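PDB 4KH9: DUF4785 domain-containing protein from Legionella pneumophila subsp. pneumophila, which is of unknown function but binds calcium and is built from three domains, the central and C-terminal ones related to the E-set beta-sandwich families. Local coordinates for residues Asn24-Trp29 / Gln314-Ala319. Sequence-based numbering, arbitrary orientation. Where two conformers were deposited one is given.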
loop_
_atom_site.group_PDB
_atom_site.type_symbol
_atom_site.label_atom_id
_atom_site.label_comp_id
_atom_site.label_asym_id
_atom_site.label_seq_id
_atom_site.Cartn_x
_atom_site.Cartn_y
_atom_site.Cartn_z
ATOM N N ASN A 24 6.765 -31.400 8.153
ATOM C CA ASN A 24 6.551 -31.649 6.736
ATOM C C ASN A 24 5.073 -31.990 6.587
ATOM O O ASN A 24 4.648 -33.041 7.067
ATOM C CB ASN A 24 7.494 -32.759 6.211
ATOM C CG ASN A 24 7.463 -32.946 4.717
ATOM O OD1 ASN A 24 6.424 -32.850 4.068
ATOM N ND2 ASN A 24 8.594 -33.290 4.140
ATOM N N LEU A 25 4.278 -31.074 6.009
ATOM C CA LEU A 25 2.837 -31.269 5.883
ATOM C C LEU A 25 2.342 -31.160 4.469
ATOM O O LEU A 25 2.746 -30.272 3.716
ATOM C CB LEU A 25 2.069 -30.246 6.736
ATOM C CG LEU A 25 2.296 -30.318 8.231
ATOM C CD1 LEU A 25 2.002 -28.975 8.893
ATOM C CD2 LEU A 25 1.530 -31.487 8.861
ATOM N N HIS A 26 1.409 -32.031 4.138
ATOM C CA HIS A 26 0.739 -32.032 2.854
ATOM C C HIS A 26 -0.751 -31.878 3.084
ATOM O O HIS A 26 -1.338 -32.596 3.892
ATOM C CB HIS A 26 1.052 -33.290 2.053
ATOM C CG HIS A 26 0.545 -33.208 0.652
ATOM N ND1 HIS A 26 -0.775 -33.498 0.344
ATOM C CD2 HIS A 26 1.188 -32.836 -0.478
ATOM C CE1 HIS A 26 -0.879 -33.317 -0.957
ATOM N NE2 HIS A 26 0.280 -32.928 -1.494
ATOM N N ASP A 27 -1.346 -30.913 2.400
ATOM C CA ASP A 27 -2.768 -30.627 2.443
ATOM C C ASP A 27 -3.321 -30.592 1.059
ATOM O O ASP A 27 -2.590 -30.364 0.096
ATOM C CB ASP A 27 -3.060 -29.289 3.150
ATOM C CG ASP A 27 -2.740 -29.285 4.618
ATOM O OD1 ASP A 27 -3.497 -29.915 5.389
ATOM O OD2 ASP A 27 -1.779 -28.598 5.006
ATOM N N LYS A 28 -4.617 -30.832 0.975
ATOM C CA LYS A 28 -5.454 -30.835 -0.207
ATOM C C LYS A 28 -6.800 -30.266 0.169
ATOM O O LYS A 28 -7.273 -30.474 1.295
ATOM C CB LYS A 28 -5.621 -32.262 -0.779
ATOM C CG LYS A 28 -4.380 -32.879 -1.430
ATOM C CD LYS A 28 -4.608 -34.292 -2.023
ATOM C CE LYS A 28 -4.505 -35.388 -0.989
ATOM N NZ LYS A 28 -4.471 -36.740 -1.609
ATOM N N TRP A 29 -7.428 -29.548 -0.750
ATOM C CA TRP A 29 -8.765 -29.032 -0.509
ATOM C C TRP A 29 -9.491 -28.877 -1.815
ATOM O O TRP A 29 -8.877 -28.639 -2.858
ATOM C CB TRP A 29 -8.778 -27.708 0.301
ATOM C CG TRP A 29 -7.986 -26.569 -0.265
ATOM C CD1 TRP A 29 -8.439 -25.594 -1.105
ATOM C CD2 TRP A 29 -6.640 -26.207 0.084
ATOM N NE1 TRP A 29 -7.445 -24.668 -1.337
ATOM C CE2 TRP A 29 -6.332 -25.017 -0.610
ATOM C CE3 TRP A 29 -5.649 -26.793 0.895
ATOM C CZ2 TRP A 29 -5.082 -24.386 -0.496
ATOM C CZ3 TRP A 29 -4.410 -26.173 1.002
ATOM C CH2 TRP A 29 -4.128 -24.999 0.289
ATOM N N GLN A 314 -9.046 -29.599 -7.587
ATOM C CA GLN A 314 -8.460 -29.644 -6.249
ATOM C C GLN A 314 -7.197 -28.799 -6.142
ATOM O O GLN A 314 -6.461 -28.637 -7.123
ATOM C CB GLN A 314 -8.101 -31.117 -5.942
ATOM C CG GLN A 314 -7.806 -31.433 -4.483
ATOM C CD GLN A 314 -7.505 -32.888 -4.241
ATOM O OE1 GLN A 314 -6.789 -33.562 -5.004
ATOM N NE2 GLN A 314 -8.036 -33.394 -3.150
ATOM N N THR A 315 -6.931 -28.299 -4.936
ATOM C CA THR A 315 -5.703 -27.591 -4.611
ATOM C C THR A 315 -4.877 -28.492 -3.699
ATOM O O THR A 315 -5.445 -29.158 -2.833
ATOM C CB THR A 315 -5.978 -26.204 -3.973
ATOM O OG1 THR A 315 -6.822 -25.457 -4.832
ATOM C CG2 THR A 315 -4.704 -25.393 -3.733
ATOM N N SER A 316 -3.548 -28.499 -3.898
ATOM C CA SER A 316 -2.595 -29.273 -3.104
ATOM C C SER A 316 -1.523 -28.353 -2.575
ATOM O O SER A 316 -1.135 -27.424 -3.271
ATOM C CB SER A 316 -1.977 -30.391 -3.939
ATOM O OG SER A 316 -0.903 -31.029 -3.269
ATOM N N GLN A 317 -1.068 -28.597 -1.350
ATOM C CA GLN A 317 -0.055 -27.774 -0.738
ATOM C C GLN A 317 0.938 -28.614 0.070
ATOM O O GLN A 317 0.540 -29.329 0.985
ATOM C CB GLN A 317 -0.705 -26.705 0.157
ATOM C CG GLN A 317 0.312 -25.759 0.755
ATOM C CD GLN A 317 -0.341 -24.630 1.488
ATOM O OE1 GLN A 317 -0.606 -23.581 0.905
ATOM N NE2 GLN A 317 -0.631 -24.824 2.763
ATOM N N ARG A 318 2.230 -28.463 -0.246
ATOM C CA ARG A 318 3.340 -29.098 0.464
ATOM C C ARG A 318 4.112 -28.028 1.219
ATOM O O ARG A 318 4.704 -27.155 0.590
ATOM C CB ARG A 318 4.264 -29.855 -0.525
ATOM C CG ARG A 318 5.586 -30.405 0.086
ATOM C CD ARG A 318 5.415 -31.587 1.045
ATOM N NE ARG A 318 4.833 -32.749 0.367
ATOM C CZ ARG A 318 4.574 -33.917 0.937
ATOM N NH1 ARG A 318 4.870 -34.120 2.212
ATOM N NH2 ARG A 318 4.014 -34.890 0.238
ATOM N N ALA A 319 4.097 -28.081 2.544
ATOM C CA ALA A 319 4.812 -27.124 3.405
ATOM C C ALA A 319 5.873 -27.855 4.222
ATOM O O ALA A 319 5.585 -28.873 4.844
ATOM C CB ALA A 319 3.831 -26.392 4.317
HETATM O O HOH W 1 0.380 -27.816 3.646
HETATM O O HOH W 2 -7.266 -22.452 -3.142
#
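Arg318 NH1 donates to Asn24 OD1 at 2.7 Å, the acceptor lying close to the guanidinium plane while the amide stands almost upright to it. Bends at chi2 and chi3 fold the arginine back across the neighbouring strand, bringing the centre of one guanidinium face over His26 CB, with CZ 3.7 Å from that carbon; NE is held by Gln330 O. Between the backbones, Leu25 and Ala319, Asp27 and Gln317, and Trp29 and Thr315 each exchange two N-H...O bonds. A water 2.7 Å from Asp27 OD2 also accepts from Gln317 NE2, bridging the two side chains, while Gln317 OE1 takes a hydrogen bond from Gln298 NE2 on strand 293-302.

On the face of His26, Lys28, Ser316 and Arg318, His26 NE2 comes 2.9 Å from Ser316 OG, and both atoms are hydrogen-bonded to the Thr332 backbone in the opposing sheet. Just past the end of strand 325-333, Asp334 forms a salt bridge with Lys28 NZ through OD1 and accepts a hydrogen bond from Gln314 NE2 through OD2.

The other face carries the broadest packing. With CG between its own backbone N and carbonyl carbon (chi1 56°), Trp29 lays its indole over Thr315, whose CB makes a CH-pi contact 3.6 Å from the five-membered ring centroid and whose CG2 lies 3.4 Å from Trp29 CZ2. Farther along, Gln317 CB touches Trp29 CH2 at 3.8 Å, and a second water accepts from Trp29 NE1.

Strand 25-29, whose Asp27 is a calcium ligand with no ion bound in this model, is thus an antiparallel edge strand added to one sheet of the C-terminal E-set-like beta sandwich.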